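Local coordinates for methyltransferase-like protein 5 (PDB 1WY7) that is a putative RNA methyltransferase that binds S-adenosyl-L-homocysteine and probably transfers a methyl group from S-adenosylmethionine to a nucleic acid, at residues Pro120-Gln125 with Ile193-Tyr198; Lys160-His165 with Tyr198-Val203. One frame throughout, in Å; residues are numbered along the deposited sequence.

Both interactions use strand 191-202, the long antiparallel strand next to last in a seven-stranded sheet whose order, 3-2-1-4-5-7-6, is that of the class I methyltransferase fold. Their centres lie about 16 Å apart, and the segments alternate along the chain: 120-125, 160-165, 193-198, then 198-203, the last two sharing Tyr198. Alternation of side chains along the strand separates Ile193 and Val195 from Phe200. Interaction 1 takes the first two on the face where Ile197 meets helix 32-44, near the bound cofactor product; interaction 2 takes Phe200 on the other face, under helix 152-164, which Val203 also meets past the strand end. One strand thus meets a ligand-side loop with one face and a covering helix with the other.

Interaction 1 of 2, residues Pro120-Gln125 with Ile193-Tyr198; sequences PPFGSQ and ITVDIY
The ring of Phe122 rests against two aliphatic side chains of strand 191-202, Ile193 and Val195, and this one aromatic group carries the whole contact. Pro120 leads into it, lying on Ser146 and His148 of the neighbouring strand 143-149, and Pro121 follows against Glu26. With Phe122 these prolines end the Asn-Pro-Pro-Phe signature found in N6-adenine and related amino-group methyltransferases, consistent with a transfer site nearby. At Phe122, CG stands anti to the carbonyl carbon (chi1 -59°), which directs the ring at the strand. Its far end then makes both touches: CE2 approaches Ile193 CD1 at 3.8 Å, and CZ lies 3.9 Å from Val195 CG1. The Phe122 and Val195 side chains cross at about a right angle. On Ile193 the CG1 branch sits between backbone N and carbonyl carbon, and the extended chain beyond it carries CD1 to the ring. The backbones stay well separated, 10.0 Å between the CA atoms of Phe122 and Val195, so side chains alone bridge the two segments. Gly123 turns the loop at a positive phi of 91°, where a CB would be jammed against the carbonyl O of Phe122. Glu26 collects the amides of this turn: OE2 accepts from Phe122 N, OE1 from both Gly123 N and Ser124 N. The side chain of Phe122 lies about 8 Å from the bound S-adenosyl-L-homocysteine. With 88 Å² buried and no hydrogen bond across, the contact is purely apolar: side-chain fit alone joins loop and strand, while the three Glu26 bonds hold the loop backbone from outside the contact.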
loop_
_atom_site.group_PDB
_atom_site.type_symbol
_atom_site.label_atom_id
_atom_site.label_comp_id
_atom_site.label_asym_id
_atom_site.label_seq_id
_atom_site.Cartn_x
_atom_site.Cartn_y
_atom_site.Cartn_z
ATOM N N PRO A 120 -4.363 -1.710 1.143
ATOM C CA PRO A 120 -5.068 -2.603 2.068
ATOM C C PRO A 120 -6.282 -3.273 1.462
ATOM O O PRO A 120 -6.756 -2.867 0.411
ATOM C CB PRO A 120 -5.437 -1.665 3.217
ATOM C CG PRO A 120 -5.775 -0.388 2.484
ATOM C CD PRO A 120 -4.674 -0.294 1.435
ATOM N N PRO A 121 -6.784 -4.336 2.108
ATOM C CA PRO A 121 -7.970 -5.000 1.557
ATOM C C PRO A 121 -9.105 -3.988 1.599
ATOM O O PRO A 121 -9.182 -3.188 2.532
ATOM C CB PRO A 121 -8.191 -6.177 2.515
ATOM C CG PRO A 121 -7.536 -5.740 3.776
ATOM C CD PRO A 121 -6.288 -5.045 3.296
ATOM N N PHE A 122 -9.966 -4.003 0.587
ATOM C CA PHE A 122 -11.074 -3.062 0.548
ATOM C C PHE A 122 -12.190 -3.456 1.521
ATOM O O PHE A 122 -13.041 -2.638 1.872
ATOM C CB PHE A 122 -11.590 -2.934 -0.888
ATOM C CG PHE A 122 -10.537 -2.469 -1.865
ATOM C CD1 PHE A 122 -9.642 -1.461 -1.510
ATOM C CD2 PHE A 122 -10.439 -3.032 -3.135
ATOM C CE1 PHE A 122 -8.665 -1.019 -2.402
ATOM C CE2 PHE A 122 -9.466 -2.595 -4.034
ATOM C CZ PHE A 122 -8.579 -1.587 -3.664
ATOM N N GLY A 123 -12.165 -4.703 1.977
ATOM C CA GLY A 123 -13.174 -5.153 2.912
ATOM C C GLY A 123 -14.363 -5.751 2.199
ATOM O O GLY A 123 -15.480 -5.738 2.714
ATOM N N SER A 124 -14.125 -6.273 1.003
ATOM C CA SER A 124 -15.197 -6.881 0.242
ATOM C C SER A 124 -15.266 -8.375 0.542
ATOM O O SER A 124 -16.304 -9.003 0.344
ATOM C CB SER A 124 -14.994 -6.622 -1.252
ATOM O OG SER A 124 -13.663 -6.899 -1.634
ATOM N N GLN A 125 -14.168 -8.933 1.039
ATOM C CA GLN A 125 -14.125 -10.350 1.377
ATOM C C GLN A 125 -14.481 -10.552 2.848
ATOM O O GLN A 125 -15.032 -11.589 3.231
ATOM C CB GLN A 125 -12.733 -10.913 1.078
ATOM C CG GLN A 125 -12.373 -10.830 -0.396
ATOM C CD GLN A 125 -13.303 -11.663 -1.256
ATOM O OE1 GLN A 125 -13.559 -11.333 -2.416
ATOM N NE2 GLN A 125 -13.806 -12.758 -0.694
ATOM N N ILE A 193 -11.555 -2.137 -11.940
ATOM C CA ILE A 193 -12.226 -1.318 -10.937
ATOM C C ILE A 193 -11.605 0.066 -10.880
ATOM O O ILE A 193 -10.483 0.279 -11.323
ATOM C CB ILE A 193 -12.121 -1.898 -9.501
ATOM C CG1 ILE A 193 -10.669 -2.250 -9.197
ATOM C CG2 ILE A 193 -13.048 -3.080 -9.331
ATOM C CD1 ILE A 193 -10.390 -2.457 -7.717
ATOM N N THR A 194 -12.346 1.003 -10.310
ATOM C CA THR A 194 -11.865 2.352 -10.178
ATOM C C THR A 194 -11.531 2.587 -8.719
ATOM O O THR A 194 -12.370 2.378 -7.846
ATOM C CB THR A 194 -12.924 3.333 -10.628
ATOM O OG1 THR A 194 -13.321 2.993 -11.961
ATOM C CG2 THR A 194 -12.379 4.753 -10.592
ATOM N N VAL A 195 -10.298 3.005 -8.456
ATOM C CA VAL A 195 -9.868 3.265 -7.091
ATOM C C VAL A 195 -9.387 4.706 -6.913
ATOM O O VAL A 195 -9.066 5.398 -7.883
ATOM C CB VAL A 195 -8.690 2.312 -6.662
ATOM C CG1 VAL A 195 -9.148 0.848 -6.665
ATOM C CG2 VAL A 195 -7.501 2.482 -7.605
ATOM N N ASP A 196 -9.364 5.145 -5.659
ATOM C CA ASP A 196 -8.877 6.462 -5.292
ATOM C C ASP A 196 -7.578 6.206 -4.543
ATOM O O ASP A 196 -7.487 5.272 -3.735
ATOM C CB ASP A 196 -9.833 7.181 -4.330
ATOM C CG ASP A 196 -11.112 7.628 -4.993
ATOM O OD1 ASP A 196 -12.171 7.479 -4.353
ATOM O OD2 ASP A 196 -11.065 8.127 -6.138
ATOM N N ILE A 197 -6.576 7.022 -4.824
ATOM C CA ILE A 197 -5.305 6.935 -4.132
ATOM C C ILE A 197 -5.341 8.159 -3.215
ATOM O O ILE A 197 -5.418 9.301 -3.686
ATOM C CB ILE A 197 -4.125 7.028 -5.119
ATOM C CG1 ILE A 197 -4.204 5.868 -6.112
ATOM C CG2 ILE A 197 -2.810 7.024 -4.354
ATOM C CD1 ILE A 197 -3.108 5.867 -7.147
ATOM N N TYR A 198 -5.320 7.920 -1.908
ATOM C CA TYR A 198 -5.384 9.006 -0.939
ATOM C C TYR A 198 -4.065 9.338 -0.289
ATOM O O TYR A 198 -3.182 8.498 -0.177
ATOM C CB TYR A 198 -6.326 8.668 0.230
ATOM C CG TYR A 198 -7.795 8.550 -0.070
ATOM C CD1 TYR A 198 -8.336 7.366 -0.579
ATOM C CD2 TYR A 198 -8.667 9.603 0.217
ATOM C CE1 TYR A 198 -9.716 7.234 -0.790
ATOM C CE2 TYR A 198 -10.044 9.480 0.010
ATOM C CZ TYR A 198 -10.554 8.295 -0.495
ATOM O OH TYR A 198 -11.897 8.194 -0.751
#

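Interaction 2 of 2, residues Lys160-His165 with Tyr198-Val203; sequences KFSWEH and YRFSKV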
loop_
_atom_site.group_PDB
_atom_site.type_symbol
_atom_site.label_atom_id
_atom_site.label_comp_id
_atom_site.label_asym_id
_atom_site.label_seq_id
_atom_site.Cartn_x
_atom_site.Cartn_y
_atom_site.Cartn_z
ATOM N N LYS A 160 -14.819 10.733 6.635
ATOM C CA LYS A 160 -15.295 10.824 8.016
ATOM C C LYS A 160 -14.389 10.088 8.999
ATOM O O LYS A 160 -14.063 10.612 10.063
ATOM C CB LYS A 160 -16.725 10.270 8.148
ATOM C CG LYS A 160 -17.819 11.295 7.861
ATOM C CD LYS A 160 -19.226 10.744 8.113
ATOM C CE LYS A 160 -19.601 9.674 7.097
ATOM N NZ LYS A 160 -21.016 9.206 7.240
ATOM N N PHE A 161 -13.980 8.876 8.641
ATOM C CA PHE A 161 -13.121 8.086 9.519
ATOM C C PHE A 161 -11.772 8.763 9.783
ATOM O O PHE A 161 -11.319 8.834 10.929
ATOM C CB PHE A 161 -12.904 6.693 8.927
ATOM C CG PHE A 161 -12.262 5.712 9.879
ATOM C CD1 PHE A 161 -10.885 5.535 9.895
ATOM C CD2 PHE A 161 -13.048 4.929 10.729
ATOM C CE1 PHE A 161 -10.298 4.596 10.731
ATOM C CE2 PHE A 161 -12.470 3.987 11.569
ATOM C CZ PHE A 161 -11.094 3.817 11.570
ATOM N N SER A 162 -11.135 9.273 8.734
ATOM C CA SER A 162 -9.847 9.926 8.908
ATOM C C SER A 162 -9.992 11.168 9.780
ATOM O O SER A 162 -9.129 11.473 10.602
ATOM C CB SER A 162 -9.244 10.320 7.546
ATOM O OG SER A 162 -10.016 11.321 6.900
ATOM N N TRP A 163 -11.087 11.893 9.594
ATOM C CA TRP A 163 -11.315 13.100 10.373
ATOM C C TRP A 163 -11.435 12.786 11.861
ATOM O O TRP A 163 -10.814 13.441 12.698
ATOM C CB TRP A 163 -12.584 13.809 9.912
ATOM C CG TRP A 163 -12.765 15.117 10.595
ATOM C CD1 TRP A 163 -13.793 15.480 11.414
ATOM C CD2 TRP A 163 -11.867 16.232 10.554
ATOM N NE1 TRP A 163 -13.590 16.754 11.888
ATOM C CE2 TRP A 163 -12.417 17.240 11.376
ATOM C CE3 TRP A 163 -10.651 16.479 9.902
ATOM C CZ2 TRP A 163 -11.793 18.478 11.566
ATOM C CZ3 TRP A 163 -10.030 17.712 10.091
ATOM C CH2 TRP A 163 -10.605 18.696 10.918
ATOM N N GLU A 164 -12.237 11.779 12.183
ATOM C CA GLU A 164 -12.427 11.393 13.569
ATOM C C GLU A 164 -11.116 10.985 14.202
ATOM O O GLU A 164 -10.994 10.976 15.418
ATOM C CB GLU A 164 -13.401 10.240 13.658
ATOM C CG GLU A 164 -14.714 10.554 13.027
ATOM C CD GLU A 164 -15.696 9.426 13.186
ATOM O OE1 GLU A 164 -16.764 9.507 12.551
ATOM O OE2 GLU A 164 -15.400 8.471 13.946
ATOM N N HIS A 165 -10.130 10.646 13.379
ATOM C CA HIS A 165 -8.837 10.243 13.915
ATOM C C HIS A 165 -7.763 11.304 13.747
ATOM O O HIS A 165 -6.570 11.006 13.811
ATOM C CB HIS A 165 -8.405 8.916 13.295
ATOM C CG HIS A 165 -9.216 7.753 13.767
ATOM N ND1 HIS A 165 -9.015 7.156 14.995
ATOM C CD2 HIS A 165 -10.280 7.120 13.215
ATOM C CE1 HIS A 165 -9.918 6.211 15.176
ATOM N NE2 HIS A 165 -10.698 6.166 14.113
ATOM N N TYR A 198 -5.320 7.920 -1.908
ATOM C CA TYR A 198 -5.384 9.006 -0.939
ATOM C C TYR A 198 -4.065 9.338 -0.289
ATOM O O TYR A 198 -3.182 8.498 -0.177
ATOM C CB TYR A 198 -6.326 8.668 0.230
ATOM C CG TYR A 198 -7.795 8.550 -0.070
ATOM C CD1 TYR A 198 -8.336 7.366 -0.579
ATOM C CD2 TYR A 198 -8.667 9.603 0.217
ATOM C CE1 TYR A 198 -9.716 7.234 -0.790
ATOM C CE2 TYR A 198 -10.044 9.480 0.010
ATOM C CZ TYR A 198 -10.554 8.295 -0.495
ATOM O OH TYR A 198 -11.897 8.194 -0.751
ATOM N N ARG A 199 -3.964 10.583 0.155
ATOM C CA ARG A 199 -2.826 11.055 0.917
ATOM C C ARG A 199 -3.473 11.742 2.114
ATOM O O ARG A 199 -4.203 12.718 1.944
ATOM C CB ARG A 199 -1.989 12.076 0.172
ATOM C CG ARG A 199 -0.841 12.550 1.064
ATOM C CD ARG A 199 0.025 13.606 0.444
ATOM N NE ARG A 199 1.136 13.926 1.340
ATOM C CZ ARG A 199 1.100 14.863 2.281
ATOM N NH1 ARG A 199 2.168 15.062 3.046
ATOM N NH2 ARG A 199 0.005 15.612 2.447
ATOM N N PHE A 200 -3.230 11.212 3.307
ATOM C CA PHE A 200 -3.782 11.760 4.545
ATOM C C PHE A 200 -2.641 12.453 5.294
ATOM O O PHE A 200 -1.505 11.981 5.269
ATOM C CB PHE A 200 -4.324 10.634 5.439
ATOM C CG PHE A 200 -5.388 9.781 4.792
ATOM C CD1 PHE A 200 -6.721 10.147 4.849
ATOM C CD2 PHE A 200 -5.055 8.568 4.199
ATOM C CE1 PHE A 200 -7.715 9.319 4.331
ATOM C CE2 PHE A 200 -6.037 7.732 3.681
ATOM C CZ PHE A 200 -7.369 8.104 3.746
ATOM N N SER A 201 -2.946 13.561 5.962
ATOM C CA SER A 201 -1.947 14.295 6.727
ATOM C C SER A 201 -2.540 14.595 8.106
ATOM O O SER A 201 -3.702 15.006 8.200
ATOM C CB SER A 201 -1.604 15.598 6.003
ATOM O OG SER A 201 -0.564 16.292 6.666
ATOM N N LYS A 202 -1.765 14.395 9.169
ATOM C CA LYS A 202 -2.275 14.649 10.521
ATOM C C LYS A 202 -2.556 16.136 10.759
ATOM O O LYS A 202 -1.661 16.969 10.628
ATOM C CB LYS A 202 -1.294 14.135 11.582
ATOM C CG LYS A 202 -1.853 14.237 12.996
ATOM C CD LYS A 202 -1.123 13.346 13.986
ATOM C CE LYS A 202 -1.979 13.144 15.235
ATOM N NZ LYS A 202 -1.370 12.196 16.216
ATOM N N VAL A 203 -3.801 16.455 11.113
ATOM C CA VAL A 203 -4.212 17.842 11.351
ATOM C C VAL A 203 -3.223 18.569 12.256
ATOM O O VAL A 203 -2.951 18.135 13.379
ATOM C CB VAL A 203 -5.629 17.909 11.959
ATOM C CG1 VAL A 203 -6.029 19.356 12.189
ATOM C CG2 VAL A 203 -6.622 17.233 11.018
#
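Val203 and Trp163 bury the most surface here and meet through one pair of atoms, Val203 CG2 and Trp163 CZ3, 3.6 Å apart. The CB of Trp163 points away from the strand, but its CG is anti to the backbone N (chi1 -174°), and the indole swings its six-membered ring back to the valine, the two side chains crossing at a slant. This patch sits at the outer margin, with the tryptophan exposed and Val203 just past the end of strand 191-202. A second, buried patch joins Ser162 to Phe200, whose CA atoms are 7.7 Å apart. Ser162 CB stands 3.7 Å from both CD1 and CE1 of Phe200, so it sits against that bond of the ring. Its hydroxyl takes little part: OG hydrogen-bonds to the carbonyl oxygens of Ile158 and Glu159, one turn back in helix 152-164, which leaves the methylene to do the packing. Phe200 also meets Phe138 edge to face and touches Ile158 and Val169. Replacing Phe200 with an alanine would probably open a gap beneath Ser162 and leave Phe138 without this edge-to-face partner. No hydrogen bond crosses between the segments, and just 155 Å² is buried; the helix end is therefore seated on the sheet face, as in the Rossmann-like methyltransferase fold, by apolar fit at two points, the serine's polar end being satisfied chiefly within its own helix.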